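Local coordinates for protein ftsY (PDB 1ZU5) that serves as the SRP receptor and joins an SRP54-type helical bundle to a domain of the P-loop NTPase clan, at residues Ile259-Met264 with Ile282-Ile287; Val231-Asp236 with Ala254-Ile259; Asn242-Ala247 with Leu274-Leu279; Thr120-Met125 with Leu196-Gly201. All coordinates share one frame; numbering follows the deposited sequence.

Contact 1 of 4, residues Ile259-Met264 with Ile282-Ile287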
loop_
_atom_site.group_PDB
_atom_site.type_symbol
_atom_site.label_atom_id
_atom_site.label_comp_id
_atom_site.label_asym_id
_atom_site.label_seq_id
_atom_site.Cartn_x
_atom_site.Cartn_y
_atom_site.Cartn_z
ATOM N N ILE A 259 0.958 3.126 -2.654
ATOM C CA ILE A 259 0.059 2.547 -1.664
ATOM C C ILE A 259 0.839 1.896 -0.551
ATOM O O ILE A 259 1.926 1.376 -0.751
ATOM C CB ILE A 259 -0.945 1.582 -2.343
ATOM C CG1 ILE A 259 -1.971 2.412 -3.129
ATOM C CG2 ILE A 259 -1.675 0.726 -1.334
ATOM C CD1 ILE A 259 -2.771 1.629 -3.996
ATOM N N ILE A 260 0.296 1.995 0.658
ATOM C CA ILE A 260 0.748 1.228 1.822
ATOM C C ILE A 260 -0.400 0.313 2.114
ATOM O O ILE A 260 -1.441 0.772 2.583
ATOM C CB ILE A 260 1.018 2.099 3.018
ATOM C CG1 ILE A 260 1.978 3.246 2.621
ATOM C CG2 ILE A 260 1.603 1.251 4.147
ATOM C CD1 ILE A 260 2.267 4.236 3.727
ATOM N N LEU A 261 -0.226 -0.961 1.731
ATOM C CA LEU A 261 -1.159 -2.047 1.991
ATOM C C LEU A 261 -0.870 -2.650 3.362
ATOM O O LEU A 261 0.103 -3.386 3.573
ATOM C CB LEU A 261 -1.025 -3.113 0.890
ATOM C CG LEU A 261 -1.889 -4.367 0.877
ATOM C CD1 LEU A 261 -3.416 -4.084 0.605
ATOM C CD2 LEU A 261 -1.316 -5.342 -0.146
ATOM N N THR A 262 -1.733 -2.345 4.306
ATOM C CA THR A 262 -1.516 -2.776 5.663
ATOM C C THR A 262 -2.293 -4.059 5.926
ATOM O O THR A 262 -3.223 -4.396 5.159
ATOM C CB THR A 262 -1.976 -1.687 6.644
ATOM O OG1 THR A 262 -3.398 -1.597 6.609
ATOM C CG2 THR A 262 -1.409 -0.329 6.264
ATOM N N LYS A 263 -1.866 -4.780 6.992
ATOM C CA LYS A 263 -2.545 -5.952 7.577
ATOM C C LYS A 263 -2.637 -7.088 6.601
ATOM O O LYS A 263 -3.593 -7.868 6.611
ATOM C CB LYS A 263 -3.922 -5.576 8.135
ATOM C CG LYS A 263 -3.851 -4.211 8.936
ATOM C CD LYS A 263 -4.863 -4.099 10.054
ATOM C CE LYS A 263 -6.130 -4.785 9.673
ATOM N NZ LYS A 263 -7.209 -4.497 10.619
ATOM N N MET A 264 -1.639 -7.185 5.733
ATOM C CA MET A 264 -1.638 -8.243 4.732
ATOM C C MET A 264 -1.622 -9.627 5.399
ATOM O O MET A 264 -2.236 -10.548 4.910
ATOM C CB MET A 264 -0.499 -8.051 3.740
ATOM C CG MET A 264 -0.511 -9.068 2.634
ATOM S SD MET A 264 -1.703 -8.789 1.307
ATOM C CE MET A 264 -2.272 -10.494 1.061
ATOM N N ILE A 282 -1.984 2.179 -9.196
ATOM C CA ILE A 282 -1.000 2.885 -8.380
ATOM C C ILE A 282 -0.160 1.781 -7.724
ATOM O O ILE A 282 -0.720 0.795 -7.201
ATOM C CB ILE A 282 -1.623 3.786 -7.284
ATOM C CG1 ILE A 282 -2.336 4.962 -7.925
ATOM C CG2 ILE A 282 -0.554 4.367 -6.373
ATOM C CD1 ILE A 282 -3.473 5.495 -7.068
ATOM N N PRO A 283 1.183 1.899 -7.847
ATOM C CA PRO A 283 2.055 0.882 -7.339
ATOM C C PRO A 283 1.969 0.782 -5.816
ATOM O O PRO A 283 1.886 1.809 -5.138
ATOM C CB PRO A 283 3.436 1.362 -7.817
ATOM C CG PRO A 283 3.308 2.785 -8.046
ATOM C CD PRO A 283 1.937 2.951 -8.568
ATOM N N ILE A 284 1.962 -0.449 -5.297
ATOM C CA ILE A 284 2.124 -0.702 -3.866
ATOM C C ILE A 284 3.590 -0.507 -3.534
ATOM O O ILE A 284 4.421 -1.178 -4.119
ATOM C CB ILE A 284 1.681 -2.111 -3.470
ATOM C CG1 ILE A 284 0.189 -2.276 -3.741
ATOM C CG2 ILE A 284 1.961 -2.368 -1.983
ATOM C CD1 ILE A 284 -0.330 -3.755 -3.722
ATOM N N LYS A 285 3.915 0.413 -2.622
ATOM C CA LYS A 285 5.310 0.668 -2.260
ATOM C C LYS A 285 5.741 0.082 -0.933
ATOM O O LYS A 285 6.907 -0.264 -0.754
ATOM C CB LYS A 285 5.589 2.164 -2.277
ATOM C CG LYS A 285 5.328 2.767 -3.678
ATOM C CD LYS A 285 6.116 4.026 -3.900
ATOM C CE LYS A 285 5.812 4.571 -5.285
ATOM N NZ LYS A 285 6.624 5.757 -5.540
ATOM N N MET A 286 4.815 -0.007 0.018
ATOM C CA MET A 286 5.093 -0.618 1.293
ATOM C C MET A 286 3.963 -1.559 1.601
ATOM O O MET A 286 2.837 -1.395 1.146
ATOM C CB MET A 286 5.233 0.411 2.426
ATOM C CG MET A 286 6.307 1.534 2.211
ATOM S SD MET A 286 8.000 0.878 2.366
ATOM C CE MET A 286 8.611 1.554 3.919
ATOM N N ILE A 287 4.279 -2.561 2.402
ATOM C CA ILE A 287 3.312 -3.543 2.812
ATOM C C ILE A 287 3.472 -3.750 4.317
ATOM O O ILE A 287 4.588 -3.737 4.852
ATOM C CB ILE A 287 3.465 -4.778 1.930
ATOM C CG1 ILE A 287 2.425 -5.832 2.273
ATOM C CG2 ILE A 287 4.934 -5.306 1.932
ATOM C CD1 ILE A 287 2.246 -6.824 1.117
#

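Contact 2 of 4, residues Val231-Asp236 with Ala254-Ile259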
loop_
_atom_site.group_PDB
_atom_site.type_symbol
_atom_site.label_atom_id
_atom_site.label_comp_id
_atom_site.label_asym_id
_atom_site.label_seq_id
_atom_site.Cartn_x
_atom_site.Cartn_y
_atom_site.Cartn_z
ATOM N N VAL A 231 2.873 10.682 -2.053
ATOM C CA VAL A 231 1.561 10.861 -1.460
ATOM C C VAL A 231 1.025 9.459 -1.284
ATOM O O VAL A 231 0.534 8.860 -2.249
ATOM C CB VAL A 231 0.611 11.661 -2.354
ATOM C CG1 VAL A 231 -0.824 11.584 -1.785
ATOM C CG2 VAL A 231 1.097 13.102 -2.523
ATOM N N LEU A 232 1.130 8.924 -0.060
ATOM C CA LEU A 232 0.832 7.509 0.139
ATOM C C LEU A 232 -0.538 7.226 0.743
ATOM O O LEU A 232 -0.840 7.681 1.822
ATOM C CB LEU A 232 1.951 6.849 0.951
ATOM C CG LEU A 232 3.375 7.141 0.457
ATOM C CD1 LEU A 232 4.369 6.848 1.565
ATOM C CD2 LEU A 232 3.631 6.309 -0.801
ATOM N N LEU A 233 -1.328 6.457 0.008
ATOM C CA LEU A 233 -2.627 5.969 0.365
ATOM C C LEU A 233 -2.608 4.631 1.153
ATOM O O LEU A 233 -2.102 3.606 0.681
ATOM C CB LEU A 233 -3.448 5.830 -0.923
ATOM C CG LEU A 233 -4.892 5.252 -0.951
ATOM C CD1 LEU A 233 -5.826 5.949 0.005
ATOM C CD2 LEU A 233 -5.449 5.195 -2.467
ATOM N N VAL A 234 -3.146 4.664 2.373
ATOM C CA VAL A 234 -3.162 3.495 3.225
ATOM C C VAL A 234 -4.412 2.710 2.873
ATOM O O VAL A 234 -5.520 3.281 2.835
ATOM C CB VAL A 234 -3.142 3.923 4.749
ATOM C CG1 VAL A 234 -3.404 2.747 5.644
ATOM C CG2 VAL A 234 -1.811 4.578 5.112
ATOM N N ILE A 235 -4.234 1.425 2.538
ATOM C CA ILE A 235 -5.366 0.508 2.251
ATOM C C ILE A 235 -5.205 -0.725 3.154
ATOM O O ILE A 235 -4.134 -1.394 3.136
ATOM C CB ILE A 235 -5.426 0.055 0.800
ATOM C CG1 ILE A 235 -5.463 1.252 -0.125
ATOM C CG2 ILE A 235 -6.619 -0.858 0.552
ATOM C CD1 ILE A 235 -5.510 0.868 -1.602
ATOM N N ASP A 236 -6.250 -0.987 3.955
ATOM C CA ASP A 236 -6.277 -2.090 4.881
ATOM C C ASP A 236 -6.658 -3.337 4.112
ATOM O O ASP A 236 -7.757 -3.407 3.555
ATOM C CB ASP A 236 -7.282 -1.783 5.984
ATOM C CG ASP A 236 -7.497 -2.947 6.952
ATOM O OD1 ASP A 236 -7.069 -4.096 6.688
ATOM O OD2 ASP A 236 -8.156 -2.702 7.976
ATOM N N ALA A 254 -6.933 13.140 -5.112
ATOM C CA ALA A 254 -5.617 13.451 -4.584
ATOM C C ALA A 254 -4.624 12.935 -5.600
ATOM O O ALA A 254 -4.980 12.121 -6.441
ATOM C CB ALA A 254 -5.417 12.762 -3.256
ATOM N N ASP A 255 -3.391 13.424 -5.559
ATOM C CA ASP A 255 -2.351 12.956 -6.488
ATOM C C ASP A 255 -1.558 11.846 -5.818
ATOM O O ASP A 255 -0.421 12.041 -5.446
ATOM C CB ASP A 255 -1.399 14.104 -6.890
ATOM C CG ASP A 255 -2.120 15.262 -7.528
ATOM O OD1 ASP A 255 -3.078 15.011 -8.293
ATOM O OD2 ASP A 255 -1.755 16.429 -7.247
ATOM N N VAL A 256 -2.179 10.699 -5.645
ATOM C CA VAL A 256 -1.611 9.583 -4.909
ATOM C C VAL A 256 -0.485 8.961 -5.757
ATOM O O VAL A 256 -0.686 8.709 -6.930
ATOM C CB VAL A 256 -2.752 8.542 -4.601
ATOM C CG1 VAL A 256 -2.207 7.240 -4.068
ATOM C CG2 VAL A 256 -3.819 9.135 -3.647
ATOM N N SER A 257 0.683 8.700 -5.172
ATOM C CA SER A 257 1.782 8.115 -5.920
ATOM C C SER A 257 2.135 6.692 -5.516
ATOM O O SER A 257 2.785 5.979 -6.258
ATOM C CB SER A 257 3.006 8.989 -5.781
ATOM O OG SER A 257 3.360 9.045 -4.440
ATOM N N GLY A 258 1.723 6.263 -4.343
ATOM C CA GLY A 258 1.998 4.882 -3.941
ATOM C C GLY A 258 1.019 4.445 -2.872
ATOM O O GLY A 258 0.327 5.285 -2.267
ATOM N N ILE A 259 0.958 3.126 -2.654
ATOM C CA ILE A 259 0.059 2.547 -1.664
ATOM C C ILE A 259 0.839 1.896 -0.551
ATOM O O ILE A 259 1.926 1.376 -0.751
ATOM C CB ILE A 259 -0.945 1.582 -2.343
ATOM C CG1 ILE A 259 -1.971 2.412 -3.129
ATOM C CG2 ILE A 259 -1.675 0.726 -1.334
ATOM C CD1 ILE A 259 -2.771 1.629 -3.996
#

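Contact 3 of 4, residues Asn242-Ala247 with Leu274-Leu279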
loop_
_atom_site.group_PDB
_atom_site.type_symbol
_atom_site.label_atom_id
_atom_site.label_comp_id
_atom_site.label_asym_id
_atom_site.label_seq_id
_atom_site.Cartn_x
_atom_site.Cartn_y
_atom_site.Cartn_z
ATOM N N ASN A 242 -13.806 -4.228 -1.649
ATOM C CA ASN A 242 -14.614 -3.057 -1.311
ATOM C C ASN A 242 -13.813 -1.873 -0.776
ATOM O O ASN A 242 -14.059 -0.728 -1.155
ATOM C CB ASN A 242 -15.748 -3.456 -0.378
ATOM C CG ASN A 242 -16.811 -4.297 -1.093
ATOM O OD1 ASN A 242 -17.519 -3.818 -1.976
ATOM N ND2 ASN A 242 -16.887 -5.556 -0.741
ATOM N N GLY A 243 -12.832 -2.141 0.080
ATOM C CA GLY A 243 -11.953 -1.093 0.560
ATOM C C GLY A 243 -11.043 -0.529 -0.527
ATOM O O GLY A 243 -10.613 0.651 -0.436
ATOM N N VAL A 244 -10.731 -1.352 -1.537
ATOM C CA VAL A 244 -9.953 -0.917 -2.692
ATOM C C VAL A 244 -10.790 0.039 -3.571
ATOM O O VAL A 244 -10.287 1.093 -4.011
ATOM C CB VAL A 244 -9.466 -2.117 -3.554
ATOM C CG1 VAL A 244 -8.821 -1.606 -4.861
ATOM C CG2 VAL A 244 -8.464 -3.024 -2.770
ATOM N N ILE A 245 -12.042 -0.356 -3.834
ATOM C CA ILE A 245 -13.043 0.479 -4.496
ATOM C C ILE A 245 -13.207 1.811 -3.785
ATOM O O ILE A 245 -13.114 2.863 -4.402
ATOM C CB ILE A 245 -14.393 -0.249 -4.632
ATOM C CG1 ILE A 245 -14.215 -1.516 -5.483
ATOM C CG2 ILE A 245 -15.461 0.673 -5.261
ATOM C CD1 ILE A 245 -15.505 -2.395 -5.633
ATOM N N GLN A 246 -13.390 1.796 -2.477
ATOM C CA GLN A 246 -13.377 3.043 -1.741
ATOM C C GLN A 246 -12.050 3.820 -1.866
ATOM O O GLN A 246 -12.006 5.053 -1.922
ATOM C CB GLN A 246 -13.661 2.743 -0.275
ATOM C CG GLN A 246 -13.621 3.934 0.577
ATOM C CD GLN A 246 -13.689 3.572 2.014
ATOM O OE1 GLN A 246 -12.731 3.010 2.575
ATOM N NE2 GLN A 246 -14.826 3.892 2.651
ATOM N N ALA A 247 -10.942 3.120 -1.855
ATOM C CA ALA A 247 -9.668 3.807 -1.973
ATOM C C ALA A 247 -9.560 4.584 -3.317
ATOM O O ALA A 247 -8.892 5.618 -3.378
ATOM C CB ALA A 247 -8.545 2.802 -1.805
ATOM N N LEU A 274 -3.542 -7.530 -6.952
ATOM C CA LEU A 274 -3.923 -7.373 -8.371
ATOM C C LEU A 274 -5.165 -6.502 -8.507
ATOM O O LEU A 274 -5.304 -5.746 -9.488
ATOM C CB LEU A 274 -4.148 -8.718 -9.056
ATOM C CG LEU A 274 -3.053 -9.814 -9.237
ATOM C CD1 LEU A 274 -3.611 -10.988 -9.977
ATOM C CD2 LEU A 274 -1.946 -9.303 -10.027
ATOM N N ALA A 275 -6.083 -6.604 -7.543
ATOM C CA ALA A 275 -7.219 -5.682 -7.513
ATOM C C ALA A 275 -6.729 -4.237 -7.411
ATOM O O ALA A 275 -7.213 -3.382 -8.103
ATOM C CB ALA A 275 -8.217 -6.041 -6.414
ATOM N N ILE A 276 -5.746 -3.946 -6.576
ATOM C CA ILE A 276 -5.261 -2.574 -6.470
ATOM C C ILE A 276 -4.701 -2.040 -7.815
ATOM O O ILE A 276 -4.956 -0.914 -8.226
ATOM C CB ILE A 276 -4.235 -2.494 -5.360
ATOM C CG1 ILE A 276 -4.946 -2.514 -3.981
ATOM C CG2 ILE A 276 -3.341 -1.255 -5.562
ATOM C CD1 ILE A 276 -4.037 -2.703 -2.782
ATOM N N LYS A 277 -3.940 -2.870 -8.500
ATOM C CA LYS A 277 -3.346 -2.552 -9.756
ATOM C C LYS A 277 -4.412 -2.297 -10.806
ATOM O O LYS A 277 -4.336 -1.327 -11.572
ATOM C CB LYS A 277 -2.499 -3.762 -10.154
ATOM C CG LYS A 277 -1.986 -3.779 -11.583
ATOM C CD LYS A 277 -1.012 -2.643 -11.831
ATOM C CE LYS A 277 -0.748 -2.554 -13.329
ATOM N NZ LYS A 277 0.238 -1.483 -13.584
ATOM N N GLU A 278 -5.396 -3.188 -10.867
ATOM C CA GLU A 278 -6.534 -3.008 -11.734
ATOM C C GLU A 278 -7.323 -1.736 -11.423
ATOM O O GLU A 278 -7.605 -0.998 -12.307
ATOM C CB GLU A 278 -7.456 -4.219 -11.633
ATOM C CG GLU A 278 -8.574 -4.230 -12.684
ATOM C CD GLU A 278 -8.058 -4.027 -14.082
ATOM O OE1 GLU A 278 -7.087 -4.703 -14.459
ATOM O OE2 GLU A 278 -8.619 -3.181 -14.810
ATOM N N LEU A 279 -7.685 -1.467 -10.178
ATOM C CA LEU A 279 -8.721 -0.470 -9.964
ATOM C C LEU A 279 -8.122 0.880 -9.749
ATOM O O LEU A 279 -8.747 1.871 -10.027
ATOM C CB LEU A 279 -9.621 -0.856 -8.796
ATOM C CG LEU A 279 -10.232 -2.267 -8.789
ATOM C CD1 LEU A 279 -11.171 -2.413 -7.608
ATOM C CD2 LEU A 279 -10.992 -2.457 -10.071
#

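Contact 4 of 4, residues Thr120-Met125 with Leu196-Gly201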
loop_
_atom_site.group_PDB
_atom_site.type_symbol
_atom_site.label_atom_id
_atom_site.label_comp_id
_atom_site.label_asym_id
_atom_site.label_seq_id
_atom_site.Cartn_x
_atom_site.Cartn_y
_atom_site.Cartn_z
ATOM N N THR A 120 -0.602 4.954 12.427
ATOM C CA THR A 120 0.238 3.763 12.535
ATOM C C THR A 120 1.201 3.671 11.344
ATOM O O THR A 120 2.385 3.373 11.519
ATOM C CB THR A 120 -0.615 2.498 12.623
ATOM O OG1 THR A 120 -1.309 2.504 13.893
ATOM C CG2 THR A 120 0.252 1.240 12.533
ATOM N N SER A 121 0.718 3.952 10.141
ATOM C CA SER A 121 1.594 3.895 8.992
ATOM C C SER A 121 2.653 5.001 9.002
ATOM O O SER A 121 3.827 4.744 8.726
ATOM C CB SER A 121 0.781 3.870 7.690
ATOM O OG SER A 121 0.008 2.671 7.602
ATOM N N LEU A 122 2.242 6.238 9.271
ATOM C CA LEU A 122 3.194 7.319 9.480
ATOM C C LEU A 122 4.243 6.928 10.507
ATOM O O LEU A 122 5.428 7.064 10.247
ATOM C CB LEU A 122 2.502 8.587 9.966
ATOM C CG LEU A 122 2.034 9.689 9.038
ATOM C CD1 LEU A 122 1.376 10.741 9.905
ATOM C CD2 LEU A 122 3.203 10.317 8.335
ATOM N N ALA A 123 3.838 6.459 11.686
ATOM C CA ALA A 123 4.839 6.055 12.691
ATOM C C ALA A 123 5.834 5.026 12.145
ATOM O O ALA A 123 7.031 5.185 12.327
ATOM C CB ALA A 123 4.181 5.540 13.943
ATOM N N LYS A 124 5.330 3.988 11.487
ATOM C CA LYS A 124 6.140 2.909 10.920
ATOM C C LYS A 124 7.069 3.377 9.787
ATOM O O LYS A 124 8.181 2.891 9.692
ATOM C CB LYS A 124 5.228 1.779 10.410
ATOM C CG LYS A 124 4.567 0.965 11.498
ATOM C CD LYS A 124 3.727 -0.145 10.904
ATOM C CE LYS A 124 3.176 -1.029 12.025
ATOM N NZ LYS A 124 2.293 -2.127 11.531
ATOM N N MET A 125 6.588 4.274 8.920
ATOM C CA MET A 125 7.397 4.941 7.906
ATOM C C MET A 125 8.495 5.735 8.567
ATOM O O MET A 125 9.605 5.754 8.060
ATOM C CB MET A 125 6.592 5.973 7.111
ATOM C CG MET A 125 5.600 5.463 6.134
ATOM S SD MET A 125 6.360 4.654 4.761
ATOM C CE MET A 125 7.141 6.012 3.894
ATOM N N LEU A 196 7.217 13.782 7.414
ATOM C CA LEU A 196 6.016 12.957 7.206
ATOM C C LEU A 196 4.762 13.713 7.658
ATOM O O LEU A 196 4.672 14.139 8.813
ATOM C CB LEU A 196 6.156 11.636 7.949
ATOM C CG LEU A 196 7.145 10.616 7.342
ATOM C CD1 LEU A 196 7.407 9.499 8.344
ATOM C CD2 LEU A 196 6.670 10.049 5.999
ATOM N N ILE A 197 3.828 13.923 6.726
ATOM C CA ILE A 197 2.614 14.676 6.993
ATOM C C ILE A 197 1.343 13.808 6.992
ATOM O O ILE A 197 0.993 13.163 5.982
ATOM C CB ILE A 197 2.420 15.838 5.965
ATOM C CG1 ILE A 197 3.646 16.790 5.907
ATOM C CG2 ILE A 197 1.098 16.607 6.238
ATOM C CD1 ILE A 197 3.527 17.735 4.743
ATOM N N ASP A 198 0.654 13.825 8.133
ATOM C CA ASP A 198 -0.669 13.228 8.291
ATOM C C ASP A 198 -1.703 14.226 7.763
ATOM O O ASP A 198 -2.053 15.162 8.420
ATOM C CB ASP A 198 -0.928 12.961 9.794
ATOM C CG ASP A 198 -2.129 12.092 10.018
ATOM O OD1 ASP A 198 -2.500 11.883 11.192
ATOM O OD2 ASP A 198 -2.711 11.614 9.002
ATOM N N THR A 199 -2.180 14.048 6.556
ATOM C CA THR A 199 -3.060 15.012 5.963
ATOM C C THR A 199 -4.405 15.065 6.666
ATOM O O THR A 199 -4.748 14.190 7.456
ATOM C CB THR A 199 -3.303 14.648 4.504
ATOM O OG1 THR A 199 -3.844 13.308 4.455
ATOM C CG2 THR A 199 -2.006 14.754 3.739
ATOM N N ALA A 200 -5.165 16.110 6.330
ATOM C CA ALA A 200 -6.493 16.308 6.820
ATOM C C ALA A 200 -7.460 15.998 5.694
ATOM O O ALA A 200 -7.075 15.973 4.516
ATOM C CB ALA A 200 -6.651 17.723 7.272
ATOM N N GLY A 201 -8.717 15.757 6.069
ATOM C CA GLY A 201 -9.782 15.554 5.106
ATOM C C GLY A 201 -10.414 14.171 5.187
ATOM O O GLY A 201 -9.785 13.190 5.677
#

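Contact 1 of 4, residues Ile259-Met264 with Ile282-Ile287
Ile259 and Ile284 lie opposite each other on neighbouring parallel strands, whose short axes differ by 34° in direction. The pairing is not regular. Ile259 is bridged to Ile284, but Ile260 already faces Met286, so Lys285 is the extra residue of a beta bulge. Ile259 O accepts from both residues of the bulge, Lys285 N at 2.9 Å and Met286 N at 3.3 Å. Before the bulge, Ile259 N gives a bond to Pro283 O (3.0 Å). Beyond it, Leu261 N reaches Met286 O at 3.1 Å, tilted 27° from the carbonyl plane. The strands belong to a beta-alpha-beta unit of the P-loop domain, with helix 272-279 as the crossover. That helix packs on the face carrying Ile259, Leu261 and Ile284, where Ile276 touches Ile259 and Leu261. Across the strands on this face, Leu261 CD2 meets Ile284 CD1 at 4.0 Å and also lies next to the CD1 of Ile287. Ile287 is extended, with CG1 swung away from its own backbone N (chi1 -177°). This brings its CD1 against Met264 CG, 3.9 Å away. Ile259 and Ile282 cross at about a right angle, CG1 against CG2. On the other face, the Ile260 and Met286 side chains lie side by side, pointing the same way, with Ile260 CG2 4.1 Å from Met286 CB. Lys285 sends its extended chain away to Glu230 and the carbonyl of Arg97.

Contact 2 of 4, residues Val231-Asp236 with Ala254-Ile259
Val231 presses its branched side chain onto the bent backbone at Asp255, with CB 3.3 Å from Asp255 O. One residue on, the bump belongs to the other segment: Val256 CG1 pushes against Leu233, 3.7 Å from Leu233 CB. Gly258 leaves a hollow on the opposite face of the sheet. Leu232 fills it, with CD2 directly on the glycine backbone, 3.8 Å from Gly258 CA. Farther along, Ile235 CD1 fits against both branches of Ile259, CD1 at 3.7 Å and CG2 nearby. Backbone bonds fix this fit. Ser257 N bonds to Val231 O at 2.9 Å, and Leu233 N to Gly258 O at 3.0 Å. Ser257 also turns its hydroxyl back over its own backbone (chi1 61°). There OG takes the N-H of Val231 almost straight on, at 2.9 Å and 173°, and it bonds to Glu230 as well. Helix 240-253 is the crossover that links the two parallel strands. It lies on the face carrying Leu233 and rests Ala247 and Phe250 on that side chain. Strand 106-111 runs along the other edge of strand 230-236, which therefore lies inside the sheet.

Contact 3 of 4, residues Asn242-Ala247 with Leu274-Leu279
Val244, with CG1 pointing away from the backbone N (chi1 172°) and CG2 beside that nitrogen, turns CG1 to Leu279 and both methyls to Ile276. Leu279 has CG beside its own N (chi1 -51°) and is extended beyond it, which carries CD1 out to the partner helix. CD1 then wedges between two residues, 3.7 Å from Val244 CG1 and 3.8 Å from Ile245 CG1. The Val244 and Leu279 side chains cross at about a right angle. Val244 CG2 touches Ile276 CG1 at 3.8 Å, and these side chains too cross at about a right angle. Val244 CG1 also lies 4.0 Å from the carbonyl O of Ala275. All of this is van der Waals packing. Val244 and Ile276 are buried, while Ile245 lies at the exposed margin. The helix segments run 29° from parallel, with axes 9.9 Å apart. On the sheet side, Ile276 and Ala247 both touch Ile235, and Leu280 touches Val244. Two crossover helices packed side by side on one face of a parallel sheet, each linking successive strands, are a feature of the three-layer alpha/beta fold of P-loop NTPases.

Contact 4 of 4, residues Thr120-Met125 with Leu196-Gly201
Leu122 and Leu196 lead the apolar packing of this contact. Their side chains slide past each other in opposite directions, and Leu122 CD2 lies against Leu196 CB at 3.3 Å. The other methyl, Leu122 CD1, meets Asp198 CB at 3.2 Å, the two side chains at about a right angle. Both distances are shorter than usual and the Leu122 chi1 (-94°) is off-staggered, so the exact placing of this side chain is doubtful. Met125, one turn on in the helix, adds its CB to Leu196 CD1 at 3.8 Å. The same Leu196 CD1 also rests 3.7 Å from Leu122 O. The helix segment runs nearly antiparallel to strand 196-198, at 174°. Polar links lie outside the pair. Lys118, in the first turn of helix 115-131 and part of a probable Walker A P-loop, bonds to Thr199 O and makes a long, weak ion pair with Asp198 OD2. Asp198-Gly201 reads Asp-Thr-Ala-Gly, consistent with the G3 motif of SRP-type GTPases. The chemistry is thus divided: hydrocarbon seats the helix after the probable P-loop on strand 194-198, resting mainly on Asp198 CA and CB at that residue, while polar contacts go to Lys118.

Overall arrangement
All four contacts lie in the SRP54-type P-loop domain. Along the chain contact 4 comes first. Contacts 2 and 1 follow in series, and contact 3 alternates with both. Contacts 1 and 2 share Ile259 and lie about 8 Å apart between centres, on consecutive strands 230-236, 258-262 and 284-288. Contact 3 joins the two crossover helices of these strands, which pack on the sheet face that carries Ile259. Helix 115-131 of contact 4 packs on the opposite face, where Ser121 and Met125 touch contacts 1 and 2. Contacts 3 and 4 do not touch; their centres are about 21 Å apart. Together the four hold the domain's layered core, helices on both faces of one mainly parallel sheet.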